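Local coordinates for protein Poly(A) RNA polymerase GLD2 (Rattus norvegicus, PDB 6LBK) that probably adds AMP units from ATP to the 3' ends of selected cytoplasmic mRNAs and of certain microRNAs, as a non-canonical poly(A) polymerase, at residues A[72-75]-A[76-79]; A[208-211]-A[212-216]; A[165-168]-A[169-172]; A[346-349]-A[350-353]. The protein carries 1 engineered substitution. All blocks are in the same frame, centred on the assembly; numbering follows the deposited sequence.

Interaction 1: residues A[72-75]-A[76-79]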
loop_
_atom_site.group_PDB
_atom_site.type_symbol
_atom_site.label_atom_id
_atom_site.label_comp_id
_atom_site.label_asym_id
_atom_site.label_seq_id
_atom_site.Cartn_x
_atom_site.Cartn_y
_atom_site.Cartn_z
ATOM N N LYS A 72 -13.011 -14.126 4.218
ATOM C CA LYS A 72 -14.134 -13.321 4.721
ATOM C C LYS A 72 -14.288 -12.026 3.927
ATOM O O LYS A 72 -15.415 -11.573 3.652
ATOM C CB LYS A 72 -13.973 -13.022 6.210
ATOM C CG LYS A 72 -14.661 -14.051 7.115
ATOM C CD LYS A 72 -15.951 -14.652 6.484
ATOM C CE LYS A 72 -17.277 -13.838 6.648
ATOM N NZ LYS A 72 -18.461 -14.596 6.029
ATOM N N LYS A 73 -13.167 -11.437 3.514
ATOM C CA LYS A 73 -13.249 -10.253 2.666
ATOM C C LYS A 73 -13.789 -10.592 1.272
ATOM O O LYS A 73 -14.551 -9.809 0.689
ATOM C CB LYS A 73 -11.879 -9.569 2.599
ATOM C CG LYS A 73 -11.442 -8.993 3.946
ATOM C CD LYS A 73 -10.138 -8.276 3.806
ATOM C CE LYS A 73 -9.601 -7.856 5.125
ATOM N NZ LYS A 73 -8.314 -7.155 4.893
ATOM N N GLU A 74 -13.411 -11.749 0.722
ATOM C CA GLU A 74 -13.892 -12.110 -0.601
ATOM C C GLU A 74 -15.386 -12.474 -0.570
ATOM O O GLU A 74 -16.123 -12.172 -1.518
ATOM C CB GLU A 74 -13.042 -13.255 -1.159
ATOM C CG GLU A 74 -13.699 -13.931 -2.356
ATOM C CD GLU A 74 -13.764 -13.014 -3.559
ATOM O OE1 GLU A 74 -12.824 -12.209 -3.718
ATOM O OE2 GLU A 74 -14.752 -13.087 -4.327
ATOM N N LEU A 75 -15.840 -13.136 0.506
ATOM C CA LEU A 75 -17.262 -13.429 0.672
ATOM C C LEU A 75 -18.059 -12.144 0.794
ATOM O O LEU A 75 -19.154 -12.018 0.221
ATOM C CB LEU A 75 -17.474 -14.285 1.916
ATOM C CG LEU A 75 -16.879 -15.665 1.834
ATOM C CD1 LEU A 75 -16.951 -16.349 3.196
ATOM C CD2 LEU A 75 -17.650 -16.414 0.761
ATOM N N CYS A 76 -17.498 -11.156 1.498
ATOM C CA CYS A 76 -18.166 -9.864 1.569
ATOM C C CYS A 76 -18.187 -9.156 0.209
ATOM O O CYS A 76 -19.203 -8.550 -0.163
ATOM C CB CYS A 76 -17.499 -9.012 2.635
ATOM S SG CYS A 76 -18.309 -7.430 2.792
ATOM N N ARG A 77 -17.080 -9.232 -0.551
ATOM C CA ARG A 77 -17.009 -8.611 -1.873
ATOM C C ARG A 77 -18.040 -9.206 -2.829
ATOM O O ARG A 77 -18.762 -8.475 -3.521
ATOM C CB ARG A 77 -15.613 -8.788 -2.474
ATOM C CG ARG A 77 -15.490 -8.108 -3.827
ATOM C CD ARG A 77 -14.557 -8.798 -4.783
ATOM N NE ARG A 77 -14.945 -10.174 -5.054
ATOM C CZ ARG A 77 -15.915 -10.504 -5.898
ATOM N NH1 ARG A 77 -16.593 -9.542 -6.519
ATOM N NH2 ARG A 77 -16.209 -11.778 -6.123
ATOM N N ALA A 78 -18.111 -10.535 -2.895
ATOM C CA ALA A 78 -19.089 -11.182 -3.764
ATOM C C ALA A 78 -20.529 -10.871 -3.344
ATOM O O ALA A 78 -21.379 -10.581 -4.204
ATOM C CB ALA A 78 -18.841 -12.681 -3.772
ATOM N N GLN A 79 -20.829 -10.895 -2.030
ATOM C CA GLN A 79 -22.202 -10.586 -1.603
ATOM C C GLN A 79 -22.565 -9.150 -1.935
ATOM O O GLN A 79 -23.680 -8.864 -2.367
ATOM C CB GLN A 79 -22.400 -10.835 -0.101
ATOM C CG GLN A 79 -23.731 -10.331 0.455
ATOM C CD GLN A 79 -24.956 -11.109 -0.088
ATOM O OE1 GLN A 79 -24.862 -12.286 -0.435
ATOM N NE2 GLN A 79 -26.102 -10.454 -0.130
#
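A salt bridge between E74 and R77, one helical turn apart, is the side-chain contact here, and it lies along helix 67-85 of the nucleotidyltransferase palm. The two chains run side by side and point the same way. R77 approaches side-on and offers two nitrogens to one carboxylate oxygen. R77 NH2 lies 2.7 Å from E74 OE2 and meets its syn lone pair. R77 NE reaches the same oxygen at 3.0 Å, on the syn side but tilted out of the carboxylate plane. E74 OE1 adds a weak bond of 3.2 Å to R77 NE. The oxygen OE2 lies near the guanidinium plane, at its edge, while the two flat groups are turned 42° against each other. E74 reaches over because its chain bends at chi2 (67°). This i to i+3 pair rides on regular alpha-helical bonding, such as A78 N to E74 O at 2.9 Å. R77 NH1 turns instead to the backbone oxygen of L93, which ties the helix to strand 91-96 of the palm sheet. On the sheet side, C76 packs against F174. K73 NZ bonds to S108 O, close to D109 and D111, the probable ligands of the catalytic magnesium.

Interaction 2: residues A[208-211]-A[212-216]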
loop_
_atom_site.group_PDB
_atom_site.type_symbol
_atom_site.label_atom_id
_atom_site.label_comp_id
_atom_site.label_asym_id
_atom_site.label_seq_id
_atom_site.Cartn_x
_atom_site.Cartn_y
_atom_site.Cartn_z
ATOM N N LYS A 208 5.354 -0.906 7.680
ATOM C CA LYS A 208 3.992 -0.402 7.882
ATOM C C LYS A 208 3.656 -0.317 9.369
ATOM O O LYS A 208 3.142 0.702 9.843
ATOM C CB LYS A 208 2.979 -1.306 7.176
ATOM C CG LYS A 208 2.632 -0.959 5.745
ATOM C CD LYS A 208 1.618 -1.967 5.264
ATOM C CE LYS A 208 1.104 -1.671 3.883
ATOM N NZ LYS A 208 -0.279 -2.208 3.706
ATOM N N LYS A 209 3.919 -1.392 10.123
ATOM C CA LYS A 209 3.644 -1.346 11.560
ATOM C C LYS A 209 4.455 -0.243 12.223
ATOM O O LYS A 209 3.951 0.478 13.089
ATOM C CB LYS A 209 3.932 -2.696 12.230
ATOM C CG LYS A 209 3.024 -3.863 11.783
ATOM C CD LYS A 209 1.551 -3.552 12.071
ATOM C CE LYS A 209 0.620 -4.682 11.667
ATOM N NZ LYS A 209 -0.821 -4.283 11.780
ATOM N N TRP A 210 5.708 -0.083 11.804
ATOM C CA TRP A 210 6.567 0.943 12.370
ATOM C C TRP A 210 5.989 2.331 12.134
ATOM O O TRP A 210 5.814 3.114 13.079
ATOM C CB TRP A 210 7.969 0.821 11.761
ATOM C CG TRP A 210 8.784 1.964 12.075
ATOM C CD1 TRP A 210 9.452 2.207 13.247
ATOM C CD2 TRP A 210 9.022 3.084 11.235
ATOM N NE1 TRP A 210 10.111 3.409 13.176
ATOM C CE2 TRP A 210 9.865 3.971 11.951
ATOM C CE3 TRP A 210 8.620 3.424 9.930
ATOM C CZ2 TRP A 210 10.302 5.173 11.414
ATOM C CZ3 TRP A 210 9.057 4.623 9.395
ATOM C CH2 TRP A 210 9.898 5.484 10.139
ATOM N N ALA A 211 5.691 2.656 10.869
ATOM C CA ALA A 211 5.125 3.960 10.555
ATOM C C ALA A 211 3.796 4.186 11.273
ATOM O O ALA A 211 3.532 5.288 11.774
ATOM C CB ALA A 211 4.938 4.106 9.052
ATOM N N SER A 212 2.945 3.159 11.343
ATOM C CA SER A 212 1.676 3.315 12.050
ATOM C C SER A 212 1.899 3.541 13.539
ATOM O O SER A 212 1.147 4.280 14.189
ATOM C CB SER A 212 0.770 2.106 11.813
ATOM O OG SER A 212 -0.223 2.041 12.827
ATOM N N HIS A 213 2.881 2.857 14.120
ATOM C CA HIS A 213 3.092 3.016 15.548
ATOM C C HIS A 213 3.495 4.440 15.867
ATOM O O HIS A 213 3.055 4.993 16.880
ATOM C CB HIS A 213 4.146 2.042 16.058
ATOM C CG HIS A 213 4.596 2.340 17.453
ATOM N ND1 HIS A 213 3.787 2.145 18.554
ATOM C CD2 HIS A 213 5.750 2.870 17.924
ATOM C CE1 HIS A 213 4.433 2.520 19.643
ATOM N NE2 HIS A 213 5.626 2.964 19.289
ATOM N N HIS A 214 4.257 5.078 14.975
ATOM C CA HIS A 214 4.764 6.419 15.227
ATOM C C HIS A 214 3.847 7.503 14.695
ATOM O O HIS A 214 4.289 8.650 14.551
ATOM C CB HIS A 214 6.171 6.590 14.650
ATOM C CG HIS A 214 7.191 5.719 15.304
ATOM N ND1 HIS A 214 7.711 5.997 16.552
ATOM C CD2 HIS A 214 7.787 4.574 14.895
ATOM C CE1 HIS A 214 8.574 5.056 16.887
ATOM N NE2 HIS A 214 8.647 4.186 15.894
ATOM N N GLU A 215 2.593 7.162 14.375
ATOM C CA GLU A 215 1.570 8.149 14.014
ATOM C C GLU A 215 1.985 8.954 12.793
ATOM O O GLU A 215 1.672 10.138 12.695
ATOM C CB GLU A 215 1.260 9.089 15.196
ATOM C CG GLU A 215 -0.199 9.114 15.653
ATOM C CD GLU A 215 -1.214 9.067 14.511
ATOM O OE1 GLU A 215 -1.100 9.863 13.548
ATOM O OE2 GLU A 215 -2.105 8.188 14.547
ATOM N N ILE A 216 2.691 8.322 11.850
ATOM C CA ILE A 216 3.041 8.941 10.577
ATOM C C ILE A 216 2.480 8.175 9.395
ATOM O O ILE A 216 2.844 8.453 8.254
ATOM C CB ILE A 216 4.567 9.092 10.423
ATOM C CG1 ILE A 216 5.226 7.718 10.215
ATOM C CG2 ILE A 216 5.153 9.773 11.643
ATOM C CD1 ILE A 216 6.765 7.752 10.256
#
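A211 O is gripped by two backbone N-H groups where helix 200-213 ends. The main bond comes from I216 N at 3.1 Å and is fairly straight, with an N-H...O angle of 163°. H214 N adds a weak, bent one at 3.3 Å. The bond to I216 is the outer one of a Schellman motif. E215 is its C-prime residue and has positive phi. The inner bond runs from E215 N to S212 O at 3.2 Å. The motif ends the helix and brings I216 back against the last turn. Its CG1 rests on A211 CB at 3.8 Å. Its CD1 reaches the six-membered ring of W210, 3.9 Å from CH2. The imidazole of H214 meets the same tryptophan at its five-membered ring. This is an offset edge-to-face pair with the planes 60° apart. The H214 atom CD2 does the touching, 3.1 Å from W210 NE1 and over one indole face. With chi1 at -65°, H214 CG stands beside its own backbone N, and the ring is carried back toward W210. Neither ring nitrogen in this pair bonds the other: W210 NE1 goes to the S357 hydroxyl and H214 NE2 to V370 O. These outside bonds help fix both rings. Helix 344-363 packs alongside, with F354 edge-to-face against W210. On another side A211 touches L229 and K208 touches V230, both of helix 226-239.

Interaction 3: residues A[165-168]-A[169-172]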
loop_
_atom_site.group_PDB
_atom_site.type_symbol
_atom_site.label_atom_id
_atom_site.label_comp_id
_atom_site.label_asym_id
_atom_site.label_seq_id
_atom_site.Cartn_x
_atom_site.Cartn_y
_atom_site.Cartn_z
ATOM N N PHE A 165 -17.423 1.425 5.747
ATOM C CA PHE A 165 -18.449 0.654 6.420
ATOM C C PHE A 165 -17.794 -0.511 7.130
ATOM O O PHE A 165 -16.675 -0.896 6.813
ATOM C CB PHE A 165 -19.539 0.160 5.429
ATOM C CG PHE A 165 -19.061 -0.801 4.358
ATOM C CD1 PHE A 165 -19.129 -2.178 4.552
ATOM C CD2 PHE A 165 -18.629 -0.333 3.128
ATOM C CE1 PHE A 165 -18.717 -3.065 3.539
ATOM C CE2 PHE A 165 -18.224 -1.217 2.126
ATOM C CZ PHE A 165 -18.265 -2.575 2.330
ATOM N N ARG A 166 -18.538 -1.112 8.053
ATOM C CA ARG A 166 -18.068 -2.279 8.781
ATOM C C ARG A 166 -19.007 -3.432 8.462
ATOM O O ARG A 166 -20.214 -3.325 8.673
ATOM C CB ARG A 166 -18.026 -1.997 10.284
ATOM C CG ARG A 166 -17.164 -2.940 11.108
ATOM C CD ARG A 166 -17.273 -2.575 12.588
ATOM N NE ARG A 166 -18.058 -3.544 13.347
ATOM C CZ ARG A 166 -17.525 -4.510 14.090
ATOM N NH1 ARG A 166 -16.205 -4.627 14.196
ATOM N NH2 ARG A 166 -18.313 -5.354 14.740
ATOM N N ASP A 167 -18.444 -4.527 7.957
ATOM C CA ASP A 167 -19.179 -5.756 7.738
ATOM C C ASP A 167 -19.305 -6.479 9.069
ATOM O O ASP A 167 -18.292 -6.829 9.695
ATOM C CB ASP A 167 -18.462 -6.629 6.708
ATOM C CG ASP A 167 -19.089 -8.025 6.568
ATOM O OD1 ASP A 167 -20.331 -8.165 6.380
ATOM O OD2 ASP A 167 -18.319 -9.006 6.679
ATOM N N LYS A 168 -20.556 -6.659 9.512
ATOM C CA LYS A 168 -20.865 -7.377 10.743
ATOM C C LYS A 168 -20.642 -8.871 10.595
ATOM O O LYS A 168 -20.567 -9.579 11.602
ATOM C CB LYS A 168 -22.321 -7.171 11.129
ATOM C CG LYS A 168 -22.677 -5.816 11.645
ATOM C CD LYS A 168 -24.185 -5.598 11.537
ATOM C CE LYS A 168 -24.950 -6.648 12.323
ATOM N NZ LYS A 168 -24.680 -6.493 13.784
ATOM N N VAL A 169 -20.556 -9.364 9.359
ATOM C CA VAL A 169 -20.352 -10.786 9.128
ATOM C C VAL A 169 -18.911 -11.170 9.423
ATOM O O VAL A 169 -18.652 -12.115 10.177
ATOM C CB VAL A 169 -20.751 -11.146 7.684
ATOM C CG1 VAL A 169 -20.566 -12.628 7.445
ATOM C CG2 VAL A 169 -22.191 -10.727 7.405
ATOM N N SER A 170 -17.953 -10.472 8.804
ATOM C CA SER A 170 -16.533 -10.669 9.081
ATOM C C SER A 170 -15.994 -9.779 10.203
ATOM O O SER A 170 -14.857 -9.997 10.638
ATOM C CB SER A 170 -15.687 -10.411 7.830
ATOM O OG SER A 170 -15.854 -9.089 7.359
ATOM N N CYS A 171 -16.779 -8.800 10.677
ATOM C CA CYS A 171 -16.334 -7.762 11.619
ATOM C C CYS A 171 -15.221 -6.889 11.033
ATOM O O CYS A 171 -14.375 -6.387 11.774
ATOM C CB CYS A 171 -15.856 -8.357 12.953
ATOM S SG CYS A 171 -17.097 -8.955 14.111
ATOM N N VAL A 172 -15.204 -6.684 9.713
ATOM C CA VAL A 172 -14.064 -6.062 9.026
ATOM C C VAL A 172 -14.482 -4.710 8.457
ATOM O O VAL A 172 -15.592 -4.554 7.926
ATOM C CB VAL A 172 -13.472 -6.971 7.916
ATOM C CG1 VAL A 172 -12.705 -6.179 6.881
ATOM C CG2 VAL A 172 -12.542 -8.014 8.513
#
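D167 OD2 accepts two bonds from S170 and holds the turn that follows strand 162-167. The serine hydroxyl S170 OG donates to the anti lone pair of D167 OD2, the one away from OD1, at 2.6 Å. The backbone S170 N reaches the same oxygen, also at 2.6 Å, but from above the carboxylate plane. The other oxygen, D167 OD1, takes a weak bond of 3.2 Å from V169 N. This bond, to the N-H two residues on, is that of an Asx turn; S170 N at i+3 adds the stronger one. The S170 hydroxyl is within reach because chi1 is 60°, which sets OG between the backbone N and the carbonyl carbon. At the base of the turn, the two chain ends meet as the start of a beta hairpin. D167 N bonds to V172 O at 2.9 Å. C171 has positive phi (62°) and helps bring the chain round to strand 172-178 of the palm sheet. Outside the turn, the guanidinium of R166 lies with one face over the backbone of C171. R166 NH2 comes 3.9 Å from C171 SG. R166 NE is held by a salt bridge to E151 of the neighbouring strand 150-156. Helix 67-85 covers the turn, with K72 against V169 and S170, and C76 against D167. The V172 side chain lies about 5 Å from that of D109, a probable magnesium ligand.

Interaction 4: residues A[346-349]-A[350-353]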
loop_
_atom_site.group_PDB
_atom_site.type_symbol
_atom_site.label_atom_id
_atom_site.label_comp_id
_atom_site.label_asym_id
_atom_site.label_seq_id
_atom_site.Cartn_x
_atom_site.Cartn_y
_atom_site.Cartn_z
ATOM N N LYS A 346 4.169 18.358 10.072
ATOM C CA LYS A 346 4.031 16.930 9.768
ATOM C C LYS A 346 5.232 16.399 8.983
ATOM O O LYS A 346 5.730 15.298 9.262
ATOM C CB LYS A 346 2.732 16.677 8.993
ATOM C CG LYS A 346 1.461 17.047 9.753
ATOM C CD LYS A 346 1.224 16.121 10.935
ATOM C CE LYS A 346 -0.037 16.504 11.697
ATOM N NZ LYS A 346 -1.265 16.405 10.858
ATOM N N PHE A 347 5.686 17.154 7.976
ATOM C CA PHE A 347 6.887 16.799 7.220
ATOM C C PHE A 347 8.074 16.573 8.152
ATOM O O PHE A 347 8.803 15.572 8.034
ATOM C CB PHE A 347 7.174 17.909 6.198
ATOM C CG PHE A 347 8.398 17.678 5.347
ATOM C CD1 PHE A 347 8.747 16.401 4.923
ATOM C CD2 PHE A 347 9.155 18.757 4.909
ATOM C CE1 PHE A 347 9.859 16.207 4.126
ATOM C CE2 PHE A 347 10.254 18.571 4.102
ATOM C CZ PHE A 347 10.613 17.313 3.712
ATOM N N ASP A 348 8.260 17.491 9.106
ATOM C CA ASP A 348 9.313 17.336 10.100
ATOM C C ASP A 348 9.073 16.109 10.955
ATOM O O ASP A 348 10.015 15.409 11.314
ATOM C CB ASP A 348 9.399 18.578 10.987
ATOM C CG ASP A 348 9.849 19.809 10.219
ATOM O OD1 ASP A 348 10.398 19.625 9.109
ATOM O OD2 ASP A 348 9.678 20.950 10.714
ATOM N N MET A 349 7.821 15.843 11.321
ATOM C CA MET A 349 7.546 14.645 12.104
ATOM C C MET A 349 8.088 13.412 11.390
ATOM O O MET A 349 8.781 12.580 11.994
ATOM C CB MET A 349 6.043 14.543 12.381
ATOM C CG MET A 349 5.673 13.520 13.439
ATOM S SD MET A 349 3.899 13.183 13.584
ATOM C CE MET A 349 3.228 14.840 13.686
ATOM N N ILE A 350 7.842 13.319 10.082
ATOM C CA ILE A 350 8.388 12.207 9.297
ATOM C C ILE A 350 9.918 12.208 9.355
ATOM O O ILE A 350 10.546 11.180 9.645
ATOM C CB ILE A 350 7.890 12.267 7.837
ATOM C CG1 ILE A 350 6.412 12.673 7.739
ATOM C CG2 ILE A 350 8.094 10.941 7.145
ATOM C CD1 ILE A 350 5.435 11.567 7.957
ATOM N N LYS A 351 10.541 13.357 9.053
ATOM C CA LYS A 351 12.006 13.434 8.994
ATOM C C LYS A 351 12.638 13.045 10.329
ATOM O O LYS A 351 13.588 12.243 10.390
ATOM C CB LYS A 351 12.451 14.856 8.614
ATOM C CG LYS A 351 12.257 15.270 7.150
ATOM C CD LYS A 351 12.067 16.790 6.987
ATOM C CE LYS A 351 13.387 17.574 7.040
ATOM N NZ LYS A 351 13.214 18.967 6.508
ATOM N N ASP A 352 12.127 13.632 11.410
ATOM C CA ASP A 352 12.648 13.383 12.744
ATOM C C ASP A 352 12.479 11.928 13.127
ATOM O O ASP A 352 13.376 11.341 13.745
ATOM C CB ASP A 352 11.931 14.275 13.761
ATOM C CG ASP A 352 12.081 15.760 13.460
ATOM O OD1 ASP A 352 13.053 16.135 12.769
ATOM O OD2 ASP A 352 11.223 16.558 13.909
ATOM N N GLN A 353 11.337 11.318 12.758
ATOM C CA GLN A 353 11.111 9.931 13.138
ATOM C C GLN A 353 12.037 8.989 12.377
ATOM O O GLN A 353 12.498 7.983 12.936
ATOM C CB GLN A 353 9.653 9.540 12.931
ATOM C CG GLN A 353 9.290 8.187 13.546
ATOM C CD GLN A 353 9.465 8.179 15.057
ATOM O OE1 GLN A 353 10.361 7.516 15.595
ATOM N NE2 GLN A 353 8.599 8.916 15.750
#
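Regular alpha-helical bonds join the two segments, and D352 N to D348 O is the shortest of them at 2.8 Å and nearly straight. All eight residues belong to helix 344-363. The main side-chain contact is a CH-pi contact between residues i and i+4. K351 lays its aliphatic chain across F347 and sets CD over the middle of one ring face, 3.6 Å from the ring centroid. That approach is only 12° off the ring normal. F347 takes up this position with CG anti to the backbone N (chi1 180°), which turns the ring toward the next turn of the helix. The ring also stacks on Y325 and meets W300 edge-to-face. The bend of the lysine chain at chi3 (79°) leaves NZ above the ring rim, near CE2, on the side of D348. The pair K351 NZ to D348 OD1 is a long salt bridge at 3.9 Å. D348 and K351 lie side by side and point the same way. The pair may add a little attraction to the packing. The carboxylates of D348 and D352 are like charges, 5.6 Å apart from D348 OD2 to D352 OD2, which may slightly disfavour both being ionised. I350 is buried against I216 and L224. Its CG1 lies 3.1 Å from K346 O, the oxygen that I350 N bonds at 3.0 Å.

From the N terminus, the contacts come in the order interaction 1, interaction 3, interaction 2 and interaction 4. Each is local and closes within its own short stretch, so none encloses or crosses another. Interactions 1 and 3 touch in the palm, where K73 also packs on V172. This joins helix 67-85 to the turn between strands 162-167 and 172-178. Interactions 2 and 4 also touch. W210 and H214 lie against Q353, and E215 O comes near M349 SD, which joins the end of helix 200-213 to helix 344-363. The two groups do not touch; their closest approach, between interactions 1 and 2, is about 10 Å between nearest atoms.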